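Local coordinates for cyclic nucleotide-binding domain (CNMP-BD) protein (PDB 3MDP) that probably binds a small anionic ligand, perhaps a cyclic nucleotide, in a double-stranded beta-helix domain and may act as a DNA-binding transcription factor, at residues A[27-32]-A[106-111]; A[38-43]-A[99-104]; A[49-54]-A[82-87]; A[58-63]-A[95-100]. All coordinates share one frame; numbering follows the deposited sequence.

Interaction 1: residues A[27-32]-A[106-111]; sequences LISEEK and RVVDIN. With EDO (1,2-ethanediol), chain C.
With Asp109 CG anti to the backbone N (chi1 -179°) and the Lys32 chain extended until it bends at chi4 (69°), the carboxylate and the ammonium meet across an antiparallel strand pair. In the conformer described, Lys32 NZ comes to a short 2.6 Å from Asp109 OD2, above the carboxylate plane, while CD and CE of Lys32 pass close to the same oxygen. Glu30 OE1 takes a second bond from Lys32 NZ at 2.9 Å, also from above its plane. In this conformer one ammonium bridges two acids on one face of the sheet and probably eases their mutual repulsion; Asp109 OD1 turns to Asn49. On the other face Arg106 NH1 reaches Glu31 OE2 at 2.9 Å, the oxygen lying close to the guanidinium plane, and Arg106 NE pairs with Glu55. Ser29 OG is hydrogen-bonded to Ile25. The ladder pairs Glu30 with Asp109 and Lys32 with Val107, each by two backbone bonds; Asn111 N to Ile28 O extends it. An ethanediol, probably from the crystallisation liquor, sets O2 beside the carbonyl oxygens of Ile28 and Asp109. Strand 29-34 borders the sheet, strand 105-111 runs between it and strand 49-55, and Asn111 caps helix 112-121, on which Ile28 and Ile110 pack.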
loop_
_atom_site.group_PDB
_atom_site.type_symbol
_atom_site.label_atom_id
_atom_site.label_comp_id
_atom_site.label_asym_id
_atom_site.label_seq_id
_atom_site.Cartn_x
_atom_site.Cartn_y
_atom_site.Cartn_z
ATOM N N LEU A 27 15.629 16.374 7.518
ATOM C CA LEU A 27 15.603 17.142 8.731
ATOM C C LEU A 27 14.927 16.372 9.870
ATOM O O LEU A 27 15.312 16.529 11.034
ATOM C CB LEU A 27 14.866 18.464 8.467
ATOM C CG LEU A 27 15.106 19.638 9.376
ATOM C CD1 LEU A 27 16.611 19.983 9.484
ATOM C CD2 LEU A 27 14.285 20.820 8.814
ATOM N N ILE A 28 13.928 15.546 9.535
ATOM C CA ILE A 28 13.197 14.757 10.536
ATOM C C ILE A 28 13.646 13.275 10.565
ATOM O O ILE A 28 12.922 12.381 11.012
ATOM C CB ILE A 28 11.643 14.871 10.313
ATOM C CG1 ILE A 28 11.254 14.357 8.897
ATOM C CG2 ILE A 28 11.202 16.290 10.604
ATOM C CD1 ILE A 28 9.872 13.819 8.795
ATOM N N SER A 29 14.856 13.022 10.098
ATOM C CA SER A 29 15.365 11.651 10.012
ATOM C C SER A 29 16.665 11.550 10.762
ATOM O O SER A 29 17.416 12.521 10.873
ATOM C CB SER A 29 15.596 11.231 8.558
ATOM O OG SER A 29 14.406 11.246 7.796
ATOM N N GLU A 30 16.981 10.346 11.208
ATOM C CA GLU A 30 18.223 10.116 11.897
ATOM C C GLU A 30 18.674 8.695 11.603
ATOM O O GLU A 30 17.846 7.793 11.501
ATOM C CB GLU A 30 17.946 10.348 13.374
ATOM C CG GLU A 30 18.890 9.759 14.321
ATOM C CD GLU A 30 18.546 10.175 15.749
ATOM O OE1 GLU A 30 17.336 10.258 16.082
ATOM O OE2 GLU A 30 19.487 10.424 16.521
ATOM N N GLU A 31 19.972 8.512 11.415
ATOM C CA GLU A 31 20.526 7.198 11.193
ATOM C C GLU A 31 20.550 6.526 12.561
ATOM O O GLU A 31 20.893 7.168 13.559
ATOM C CB GLU A 31 21.908 7.286 10.541
ATOM C CG GLU A 31 22.386 5.936 10.011
ATOM C CD GLU A 31 23.540 6.020 9.004
ATOM O OE1 GLU A 31 23.654 7.024 8.239
ATOM O OE2 GLU A 31 24.312 5.036 8.981
ATOM N N LYS A 32 20.082 5.278 12.619
ATOM C CA LYS A 32 20.054 4.515 13.870
ATOM C C LYS A 32 20.592 3.105 13.618
ATOM O O LYS A 32 20.502 2.602 12.496
ATOM C CB LYS A 32 18.629 4.420 14.417
ATOM C CG LYS A 32 18.098 5.709 15.037
ATOM C CD LYS A 32 16.975 5.415 16.009
ATOM C CE LYS A 32 16.613 6.656 16.836
ATOM N NZ LYS A 32 15.986 7.708 16.032
ATOM N N ARG A 106 21.366 -1.199 10.413
ATOM C CA ARG A 106 21.314 0.274 10.336
ATOM C C ARG A 106 20.101 0.695 9.506
ATOM O O ARG A 106 19.797 0.108 8.449
ATOM C CB ARG A 106 22.557 0.871 9.682
ATOM C CG ARG A 106 23.841 0.678 10.451
ATOM C CD ARG A 106 25.029 1.447 9.820
ATOM N NE ARG A 106 25.364 0.903 8.499
ATOM C CZ ARG A 106 25.177 1.515 7.325
ATOM N NH1 ARG A 106 24.685 2.745 7.238
ATOM N NH2 ARG A 106 25.519 0.889 6.210
ATOM N N VAL A 107 19.438 1.733 9.984
ATOM C CA VAL A 107 18.258 2.285 9.336
ATOM C C VAL A 107 18.345 3.809 9.287
ATOM O O VAL A 107 19.111 4.424 10.030
ATOM C CB VAL A 107 16.954 1.925 10.081
ATOM C CG1 VAL A 107 16.774 0.417 10.219
ATOM C CG2 VAL A 107 16.886 2.612 11.524
ATOM N N VAL A 108 17.594 4.382 8.347
ATOM C CA VAL A 108 17.125 5.727 8.439
ATOM C C VAL A 108 15.791 5.685 9.186
ATOM O O VAL A 108 14.827 5.032 8.737
ATOM C CB VAL A 108 16.884 6.379 7.071
ATOM C CG1 VAL A 108 16.492 7.839 7.324
ATOM C CG2 VAL A 108 18.181 6.312 6.217
ATOM N N ASP A 109 15.761 6.361 10.330
ATOM C CA ASP A 109 14.573 6.460 11.189
ATOM C C ASP A 109 13.916 7.832 10.973
ATOM O O ASP A 109 14.494 8.877 11.272
ATOM C CB ASP A 109 15.018 6.260 12.647
ATOM C CG ASP A 109 13.875 6.310 13.664
ATOM O OD1 ASP A 109 12.708 6.399 13.280
ATOM O OD2 ASP A 109 14.182 6.293 14.884
ATOM N N ILE A 110 12.717 7.803 10.425
ATOM C CA ILE A 110 11.973 8.993 10.050
ATOM C C ILE A 110 10.825 9.202 11.039
ATOM O O ILE A 110 10.118 8.255 11.392
ATOM C CB ILE A 110 11.441 8.883 8.609
ATOM C CG1 ILE A 110 12.562 8.405 7.685
ATOM C CG2 ILE A 110 10.848 10.242 8.165
ATOM C CD1 ILE A 110 12.124 8.006 6.300
ATOM N N ASN A 111 10.662 10.439 11.477
ATOM C CA ASN A 111 9.628 10.819 12.440
ATOM C C ASN A 111 8.257 10.732 11.784
ATOM O O ASN A 111 7.918 11.547 10.919
ATOM C CB ASN A 111 9.906 12.234 12.977
ATOM C CG ASN A 111 8.953 12.637 14.114
ATOM O OD1 ASN A 111 7.761 12.412 14.030
ATOM N ND2 ASN A 111 9.492 13.235 15.165
HETATM C C1 EDO C . 12.616 9.503 14.643
HETATM O O1 EDO C . 11.848 10.452 15.405
HETATM C C2 EDO C . 14.021 10.026 14.400
HETATM O O2 EDO C . 13.973 10.872 13.265
#

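Interaction 2: residues A[38-43]-A[99-104]; sequences SVIFKE and ARATKP
Phe41 lays its ring over Ala99 at a classic beta bulge, where Ile40 and Phe41 together face Ala99 across two antiparallel strands of the double-stranded beta-helix. From Phe41 CB the side chain turns to a chi1 of 58°, which sets CG between the backbone N and the carbonyl carbon and swings the ring back toward the partner strand. CD1 then lies near Ala99 N and CB, CE1 comes within 3.8 Å of Ala99 CB, CE2 passes the same methyl, and CZ is nearest to it at 3.7 Å. The methyl stands over the ring face in a CH-pi contact, 15° off the ring normal, displaced somewhat toward the rim. The backbone brackets this pair: Ile40 N gives a bond of 2.7 Å to Ala99 O, and Ala99 N gives one to Phe41 O, so both polar backbone atoms of Ala99 are taken up by the two bulge residues. Beyond the bulge, Val39 is opposite Arg100, and Ser38 O accepts from Ala101 N. Ser38 OG itself is bound to Pro35 O.

Outward from the strand pair, the Phe41 ring stacks with Tyr95 and has its nearest atoms about 4 Å from those of a bound succinate, probably from the crystallisation liquor, consistent with a place in the wall of the ligand pocket. Ile40 packs on Val58 of strand 58-61, the neighbour of strand 98-101 on its far side. Near the other end of the pair, Ile40 CD1 reaches toward Ala101, 4.4 Å from its CB and 4.1 Å from its N.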
loop_
_atom_site.group_PDB
_atom_site.type_symbol
_atom_site.label_atom_id
_atom_site.label_comp_id
_atom_site.label_asym_id
_atom_site.label_seq_id
_atom_site.Cartn_x
_atom_site.Cartn_y
_atom_site.Cartn_z
ATOM N N SER A 38 17.377 -7.522 18.614
ATOM C CA SER A 38 16.632 -6.453 19.267
ATOM C C SER A 38 15.243 -6.306 18.630
ATOM O O SER A 38 15.053 -6.558 17.429
ATOM C CB SER A 38 17.390 -5.117 19.234
ATOM O OG SER A 38 17.658 -4.697 17.920
ATOM N N VAL A 39 14.254 -5.968 19.457
ATOM C CA VAL A 39 12.924 -5.659 18.950
ATOM C C VAL A 39 12.859 -4.166 18.644
ATOM O O VAL A 39 12.835 -3.327 19.558
ATOM C CB VAL A 39 11.798 -6.042 19.924
ATOM C CG1 VAL A 39 10.438 -5.647 19.297
ATOM C CG2 VAL A 39 11.860 -7.530 20.252
ATOM N N ILE A 40 12.830 -3.847 17.356
ATOM C CA ILE A 40 12.904 -2.469 16.862
ATOM C C ILE A 40 11.605 -1.713 17.166
ATOM O O ILE A 40 11.634 -0.562 17.611
ATOM C CB ILE A 40 13.196 -2.448 15.353
ATOM C CG1 ILE A 40 14.564 -3.114 15.087
ATOM C CG2 ILE A 40 13.198 -0.997 14.782
ATOM C CD1 ILE A 40 14.890 -3.306 13.620
ATOM N N PHE A 41 10.474 -2.363 16.909
ATOM C CA PHE A 41 9.181 -1.854 17.355
ATOM C C PHE A 41 8.204 -3.006 17.531
ATOM O O PHE A 41 8.420 -4.087 16.999
ATOM C CB PHE A 41 8.616 -0.745 16.427
ATOM C CG PHE A 41 8.426 -1.149 14.974
ATOM C CD1 PHE A 41 7.396 -2.015 14.592
ATOM C CD2 PHE A 41 9.233 -0.613 13.982
ATOM C CE1 PHE A 41 7.198 -2.378 13.272
ATOM C CE2 PHE A 41 9.032 -0.947 12.662
ATOM C CZ PHE A 41 7.992 -1.829 12.296
ATOM N N LYS A 42 7.141 -2.747 18.281
ATOM C CA LYS A 42 6.178 -3.750 18.686
ATOM C C LYS A 42 4.793 -3.559 18.059
ATOM O O LYS A 42 4.269 -2.438 17.954
ATOM C CB LYS A 42 6.018 -3.714 20.209
ATOM C CG LYS A 42 7.300 -3.943 20.970
ATOM C CD LYS A 42 7.068 -3.872 22.470
ATOM C CE LYS A 42 8.391 -3.735 23.219
ATOM N NZ LYS A 42 8.198 -3.358 24.657
ATOM N N GLU A 43 4.194 -4.683 17.682
ATOM C CA GLU A 43 2.792 -4.730 17.269
ATOM C C GLU A 43 1.913 -3.987 18.264
ATOM O O GLU A 43 2.093 -4.100 19.473
ATOM C CB GLU A 43 2.327 -6.172 17.160
ATOM C CG GLU A 43 0.934 -6.343 16.542
ATOM C CD GLU A 43 0.532 -7.803 16.382
ATOM O OE1 GLU A 43 1.404 -8.690 16.558
ATOM O OE2 GLU A 43 -0.672 -8.067 16.120
ATOM N N ALA A 99 8.781 -5.820 14.657
ATOM C CA ALA A 99 9.998 -5.903 13.852
ATOM C C ALA A 99 11.221 -6.226 14.713
ATOM O O ALA A 99 11.453 -5.601 15.764
ATOM C CB ALA A 99 10.232 -4.618 13.084
ATOM N N ARG A 100 12.013 -7.195 14.261
ATOM C CA ARG A 100 13.251 -7.513 14.940
ATOM C C ARG A 100 14.412 -7.645 13.969
ATOM O O ARG A 100 14.245 -8.094 12.807
ATOM C CB ARG A 100 13.104 -8.769 15.795
ATOM C CG ARG A 100 12.826 -10.058 15.038
ATOM C CD ARG A 100 12.684 -11.220 15.986
ATOM N NE ARG A 100 12.057 -12.331 15.286
ATOM C CZ ARG A 100 11.201 -13.195 15.824
ATOM N NH1 ARG A 100 10.867 -13.136 17.114
ATOM N NH2 ARG A 100 10.673 -14.138 15.053
ATOM N N ALA A 101 15.585 -7.258 14.463
ATOM C CA ALA A 101 16.825 -7.359 13.722
ATOM C C ALA A 101 17.273 -8.824 13.669
ATOM O O ALA A 101 17.327 -9.507 14.697
ATOM C CB ALA A 101 17.899 -6.482 14.363
ATOM N N THR A 102 17.595 -9.316 12.474
ATOM C CA THR A 102 18.124 -10.686 12.339
ATOM C C THR A 102 19.627 -10.687 12.090
ATOM O O THR A 102 20.249 -11.742 12.077
ATOM C CB THR A 102 17.424 -11.430 11.204
ATOM O OG1 THR A 102 17.645 -10.717 9.992
ATOM C CG2 THR A 102 15.935 -11.486 11.467
ATOM N N LYS A 103 20.189 -9.502 11.874
ATOM C CA LYS A 103 21.625 -9.283 11.758
ATOM C C LYS A 103 21.856 -7.880 12.289
ATOM O O LYS A 103 20.900 -7.184 12.617
ATOM C CB LYS A 103 22.148 -9.331 10.300
ATOM C CG LYS A 103 21.290 -9.949 9.269
ATOM C CD LYS A 103 22.099 -10.141 7.974
ATOM C CE LYS A 103 21.219 -10.620 6.829
ATOM N NZ LYS A 103 22.006 -11.274 5.726
ATOM N N PRO A 104 23.114 -7.446 12.351
ATOM C CA PRO A 104 23.303 -6.063 12.796
ATOM C C PRO A 104 22.638 -5.112 11.801
ATOM O O PRO A 104 22.820 -5.259 10.601
ATOM C CB PRO A 104 24.831 -5.914 12.875
ATOM C CG PRO A 104 25.350 -7.372 13.094
ATOM C CD PRO A 104 24.375 -8.224 12.310
#

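Interaction 3: residues A[49-54]-A[82-87]; sequences NLMLLL and AIFGVS
Met51, a selenomethionine, lies on the ring of Phe84. Its CB stands over one face, 3.7 Å from Phe84 CZ and 20° off the ring normal, and in the conformer described its SE adds an oblique Met-aromatic contact, 3.8 Å from Phe84 CE2. Leu53 CB meets the ring edge, 4.0 Å from Phe84 CE1. A chi1 of 65° brings the Phe84 ring back over the partner strand. On the opposite side of the sheet Leu52 CD1 touches Ile83 CG2, the two side chains crossing at about a right angle, and Leu50 CD1 rests on Gly85 O at 3.4 Å.

Beneath these contacts runs an antiparallel ladder. Met51 N to Phe84 O and Phe84 N to Met51 O, both 2.9 Å, form a hydrogen-bonded pair, and Leu53 N donates to Ala82 O. After Phe84 the chain turns at Gly85 (phi 75°), which passes close to Asn49 O, then enters the 3-10 segment of Val86 and Ser87.

Farther out, Phe13 and Phe14 of helix 12-15 cover the leucine and isoleucine face, Ile83 O accepts from Arg140, and Leu138 of the second subunit packs on Val86. The bound succinate accepts from Val86 N and weakly from Gly85 N, and is hydrogen-bonded to Ser87 OG. Two backbone N-H groups and a hydroxyl thus line a site suited to an anion, consistent with the phosphate-binding cassette of cyclic nucleotide-binding domains.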
loop_
_atom_site.group_PDB
_atom_site.type_symbol
_atom_site.label_atom_id
_atom_site.label_comp_id
_atom_site.label_asym_id
_atom_site.label_seq_id
_atom_site.Cartn_x
_atom_site.Cartn_y
_atom_site.Cartn_z
ATOM N N ASN A 49 7.439 5.891 13.865
ATOM C CA ASN A 49 8.721 5.773 13.151
ATOM C C ASN A 49 8.582 4.974 11.856
ATOM O O ASN A 49 8.116 3.824 11.877
ATOM C CB ASN A 49 9.759 5.092 14.036
ATOM C CG ASN A 49 10.008 5.851 15.331
ATOM O OD1 ASN A 49 9.265 5.702 16.299
ATOM N ND2 ASN A 49 11.039 6.694 15.341
ATOM N N LEU A 50 8.945 5.606 10.734
ATOM C CA LEU A 50 9.024 4.946 9.448
ATOM C C LEU A 50 10.525 4.693 9.229
ATOM O O LEU A 50 11.348 5.575 9.484
ATOM C CB LEU A 50 8.429 5.832 8.361
ATOM C CG LEU A 50 8.492 5.253 6.948
ATOM C CD1 LEU A 50 7.555 4.059 6.844
ATOM C CD2 LEU A 50 8.180 6.313 5.913
HETATM N N MSE A 51 10.879 3.482 8.836
HETATM C CA MSE A 51 12.293 3.143 8.680
HETATM C C MSE A 51 12.635 2.678 7.277
HETATM O O MSE A 51 11.811 2.070 6.595
HETATM C CB MSE A 51 12.714 2.105 9.717
HETATM C CG MSE A 51 12.833 2.733 11.070
HETATM SE SE MSE A 51 12.969 1.388 12.423
HETATM C CE MSE A 51 13.032 2.536 14.022
ATOM N N LEU A 52 13.830 3.042 6.837
ATOM C CA LEU A 52 14.443 2.541 5.593
ATOM C C LEU A 52 15.628 1.685 6.053
ATOM O O LEU A 52 16.463 2.147 6.825
ATOM C CB LEU A 52 14.954 3.685 4.700
ATOM C CG LEU A 52 15.884 3.255 3.547
ATOM C CD1 LEU A 52 15.073 2.592 2.444
ATOM C CD2 LEU A 52 16.671 4.477 3.033
ATOM N N LEU A 53 15.646 0.427 5.650
ATOM C CA LEU A 53 16.733 -0.473 6.016
ATOM C C LEU A 53 17.947 -0.209 5.146
ATOM O O LEU A 53 17.893 -0.325 3.931
ATOM C CB LEU A 53 16.271 -1.919 5.905
ATOM C CG LEU A 53 17.228 -2.989 6.416
ATOM C CD1 LEU A 53 17.633 -2.768 7.891
ATOM C CD2 LEU A 53 16.608 -4.362 6.176
ATOM N N LEU A 54 19.043 0.169 5.779
ATOM C CA LEU A 54 20.295 0.439 5.066
ATOM C C LEU A 54 21.221 -0.760 5.021
ATOM O O LEU A 54 21.913 -0.975 4.022
ATOM C CB LEU A 54 21.031 1.599 5.701
ATOM C CG LEU A 54 20.309 2.946 5.740
ATOM C CD1 LEU A 54 21.102 3.926 6.570
ATOM C CD2 LEU A 54 20.084 3.485 4.297
ATOM N N ALA A 82 14.659 -1.403 1.375
ATOM C CA ALA A 82 13.215 -1.468 1.581
ATOM C C ALA A 82 12.785 -0.774 2.890
ATOM O O ALA A 82 13.541 -0.721 3.871
ATOM C CB ALA A 82 12.754 -2.927 1.575
ATOM N N ILE A 83 11.562 -0.250 2.886
ATOM C CA ILE A 83 10.984 0.393 4.048
ATOM C C ILE A 83 10.139 -0.543 4.899
ATOM O O ILE A 83 9.547 -1.542 4.409
ATOM C CB ILE A 83 10.168 1.694 3.670
ATOM C CG1 ILE A 83 8.914 1.380 2.859
ATOM C CG2 ILE A 83 11.067 2.695 2.886
ATOM C CD1 ILE A 83 7.892 2.528 2.880
ATOM N N PHE A 84 10.045 -0.198 6.173
ATOM C CA PHE A 84 9.179 -0.906 7.119
ATOM C C PHE A 84 8.719 0.072 8.191
ATOM O O PHE A 84 9.185 1.194 8.235
ATOM C CB PHE A 84 9.858 -2.197 7.673
ATOM C CG PHE A 84 11.093 -1.946 8.521
ATOM C CD1 PHE A 84 12.305 -1.646 7.937
ATOM C CD2 PHE A 84 11.032 -2.035 9.904
ATOM C CE1 PHE A 84 13.449 -1.394 8.728
ATOM C CE2 PHE A 84 12.155 -1.840 10.683
ATOM C CZ PHE A 84 13.373 -1.524 10.095
ATOM N N GLY A 85 7.741 -0.321 8.997
ATOM C CA GLY A 85 6.996 0.652 9.803
ATOM C C GLY A 85 6.004 1.470 8.990
ATOM O O GLY A 85 5.708 2.615 9.333
ATOM N N VAL A 86 5.460 0.873 7.932
ATOM C CA VAL A 86 4.609 1.588 6.971
ATOM C C VAL A 86 3.309 2.131 7.581
ATOM O O VAL A 86 2.748 3.116 7.089
ATOM C CB VAL A 86 4.266 0.723 5.715
ATOM C CG1 VAL A 86 5.523 0.437 4.908
ATOM C CG2 VAL A 86 3.536 -0.599 6.105
ATOM N N SER A 87 2.830 1.519 8.659
ATOM C CA SER A 87 1.631 2.057 9.345
ATOM C C SER A 87 1.828 3.462 9.952
ATOM O O SER A 87 0.856 4.096 10.351
ATOM C CB SER A 87 1.116 1.079 10.403
ATOM O OG SER A 87 0.535 -0.051 9.782
#

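Interaction 4: residues A[58-63]-A[95-100]; sequences VELFYS and YTSSAR
The Phe61 ring is sandwiched between two side chains of the facing strand. On one face lies the Arg100 guanidinium, stacked almost flat, the planes 10° apart and CZ 3.8 Å from the ring centroid in a cation-pi contact; on the opposite face sits Ser98 CB, 3.5 Å from Phe61 CZ. The Arg100 chain, extended from CG to NE, runs across the ring to put it there. The backbone around Glu59 O and Arg100 N passes the ring edge. In the conformer described, Glu59 OE1 comes to the guanidinium edge, in its plane, but at 3.5 Å from Arg100 NH2 this salt bridge is long and weak. Tyr62 turns its ring edge to Thr96 O. Toward the domain interior, Leu60 CD2 presses on Ala99 CB at 3.5 Å, with Val58 CG1 beside it.

Four backbone bonds, two each for Glu59 with Arg100 and Phe61 with Ser98, hold the antiparallel strands. A water 2.8 Å from Ser98 OG accepts from Ser63 N, and Ser98 OG also bonds Glu43 N. Thr96 OG1 binds the succinate, and His142 of the second subunit packs on Tyr62 and Thr96. The Arg100 guanidinium thus rests its charge on an aromatic face with the Glu59 carboxylate at long range, so dispersion and cation-pi attraction probably outweigh the ion pair.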
loop_
_atom_site.group_PDB
_atom_site.type_symbol
_atom_site.label_atom_id
_atom_site.label_comp_id
_atom_site.label_asym_id
_atom_site.label_seq_id
_atom_site.Cartn_x
_atom_site.Cartn_y
_atom_site.Cartn_z
ATOM N N VAL A 58 15.747 -7.555 8.721
ATOM C CA VAL A 58 14.641 -7.383 9.645
ATOM C C VAL A 58 13.557 -8.409 9.373
ATOM O O VAL A 58 13.242 -8.725 8.214
ATOM C CB VAL A 58 14.069 -5.956 9.582
ATOM C CG1 VAL A 58 12.642 -5.893 10.179
ATOM C CG2 VAL A 58 15.008 -4.978 10.298
ATOM N N GLU A 59 13.014 -8.961 10.450
ATOM C CA GLU A 59 11.842 -9.818 10.359
ATOM C C GLU A 59 10.618 -9.107 10.928
ATOM O O GLU A 59 10.667 -8.520 12.019
ATOM C CB GLU A 59 12.084 -11.134 11.093
ATOM C CG GLU A 59 12.822 -12.155 10.237
ATOM C CD GLU A 59 12.876 -13.532 10.859
ATOM O OE1 GLU A 59 12.247 -13.733 11.926
ATOM O OE2 GLU A 59 13.545 -14.410 10.278
ATOM N N LEU A 60 9.520 -9.134 10.176
ATOM C CA LEU A 60 8.271 -8.635 10.694
ATOM C C LEU A 60 7.543 -9.868 11.158
ATOM O O LEU A 60 7.447 -10.856 10.417
ATOM C CB LEU A 60 7.508 -7.913 9.591
ATOM C CG LEU A 60 8.261 -6.742 8.969
ATOM C CD1 LEU A 60 7.365 -6.057 7.965
ATOM C CD2 LEU A 60 8.783 -5.745 10.087
ATOM N N PHE A 61 7.025 -9.820 12.380
ATOM C CA PHE A 61 6.437 -10.997 12.998
ATOM C C PHE A 61 5.331 -10.665 13.993
ATOM O O PHE A 61 5.158 -9.515 14.393
ATOM C CB PHE A 61 7.544 -11.777 13.711
ATOM C CG PHE A 61 8.104 -11.065 14.914
ATOM C CD1 PHE A 61 9.038 -10.039 14.763
ATOM C CD2 PHE A 61 7.691 -11.399 16.193
ATOM C CE1 PHE A 61 9.543 -9.367 15.878
ATOM C CE2 PHE A 61 8.201 -10.735 17.308
ATOM C CZ PHE A 61 9.120 -9.729 17.152
ATOM N N TYR A 62 4.593 -11.700 14.378
ATOM C CA TYR A 62 3.683 -11.667 15.541
ATOM C C TYR A 62 4.297 -12.375 16.758
ATOM O O TYR A 62 4.868 -13.470 16.626
ATOM C CB TYR A 62 2.373 -12.366 15.223
ATOM C CG TYR A 62 1.707 -11.910 13.946
ATOM C CD1 TYR A 62 1.620 -10.562 13.621
ATOM C CD2 TYR A 62 1.124 -12.833 13.085
ATOM C CE1 TYR A 62 0.998 -10.150 12.463
ATOM C CE2 TYR A 62 0.486 -12.431 11.920
ATOM C CZ TYR A 62 0.426 -11.093 11.618
ATOM O OH TYR A 62 -0.210 -10.702 10.473
ATOM N N SER A 63 4.156 -11.762 17.938
ATOM C CA SER A 63 4.621 -12.369 19.185
ATOM C C SER A 63 3.456 -12.909 20.008
ATOM O O SER A 63 3.481 -14.059 20.459
ATOM C CB SER A 63 5.401 -11.353 20.007
ATOM O OG SER A 63 6.141 -12.024 21.012
ATOM N N TYR A 95 1.300 -0.126 14.618
ATOM C CA TYR A 95 2.019 -1.207 13.940
ATOM C C TYR A 95 1.188 -2.499 13.921
ATOM O O TYR A 95 0.610 -2.914 14.935
ATOM C CB TYR A 95 3.379 -1.438 14.600
ATOM C CG TYR A 95 4.360 -0.272 14.500
ATOM C CD1 TYR A 95 4.782 0.204 13.269
ATOM C CD2 TYR A 95 4.914 0.315 15.651
ATOM C CE1 TYR A 95 5.685 1.226 13.171
ATOM C CE2 TYR A 95 5.826 1.350 15.562
ATOM C CZ TYR A 95 6.227 1.795 14.329
ATOM O OH TYR A 95 7.132 2.840 14.242
ATOM N N THR A 96 1.134 -3.135 12.754
ATOM C CA THR A 96 0.329 -4.341 12.561
ATOM C C THR A 96 1.183 -5.587 12.777
ATOM O O THR A 96 0.684 -6.720 12.787
ATOM C CB THR A 96 -0.310 -4.362 11.149
ATOM O OG1 THR A 96 0.718 -4.217 10.152
ATOM C CG2 THR A 96 -1.352 -3.220 11.011
ATOM N N SER A 97 2.478 -5.373 12.967
ATOM C CA SER A 97 3.387 -6.455 13.301
ATOM C C SER A 97 4.528 -5.880 14.104
ATOM O O SER A 97 4.703 -4.670 14.139
ATOM C CB SER A 97 3.881 -7.124 12.007
ATOM O OG SER A 97 4.699 -6.248 11.259
ATOM N N SER A 98 5.291 -6.744 14.769
ATOM C CA SER A 98 6.524 -6.343 15.390
ATOM C C SER A 98 7.653 -6.486 14.376
ATOM O O SER A 98 7.486 -7.159 13.356
ATOM C CB SER A 98 6.804 -7.181 16.637
ATOM O OG SER A 98 5.744 -7.053 17.578
ATOM N N ALA A 99 8.781 -5.820 14.657
ATOM C CA ALA A 99 9.998 -5.903 13.852
ATOM C C ALA A 99 11.221 -6.226 14.713
ATOM O O ALA A 99 11.453 -5.601 15.764
ATOM C CB ALA A 99 10.232 -4.618 13.084
ATOM N N ARG A 100 12.013 -7.195 14.261
ATOM C CA ARG A 100 13.251 -7.513 14.940
ATOM C C ARG A 100 14.412 -7.645 13.969
ATOM O O ARG A 100 14.245 -8.094 12.807
ATOM C CB ARG A 100 13.104 -8.769 15.795
ATOM C CG ARG A 100 12.826 -10.058 15.038
ATOM C CD ARG A 100 12.684 -11.220 15.986
ATOM N NE ARG A 100 12.057 -12.331 15.286
ATOM C CZ ARG A 100 11.201 -13.195 15.824
ATOM N NH1 ARG A 100 10.867 -13.136 17.114
ATOM N NH2 ARG A 100 10.673 -14.138 15.053
HETATM O O HOH W 1 3.707 -8.953 17.497
#

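From the N terminus, strand 29-34 waits longest for its partner: interaction 1 closes the outermost loop, at 106-111, and encloses the other three. Strand 39-41 follows and is closed by interaction 2 on strand 98-101, which encloses interaction 3. Strand 49-55 finds 82-87 in interaction 3; because 58-63 starts before that loop closes and ends on 95-100, interactions 3 and 4 cross. Interactions 1 and 3 share one four-stranded sheet, with 105-111 beside 49-55, and interactions 2 and 4 share the other, on either side of strand 98-101. The sheets meet where Phe41 packs on Phe84 and where Tyr95 OH bonds Asn49 O, beside the succinate site.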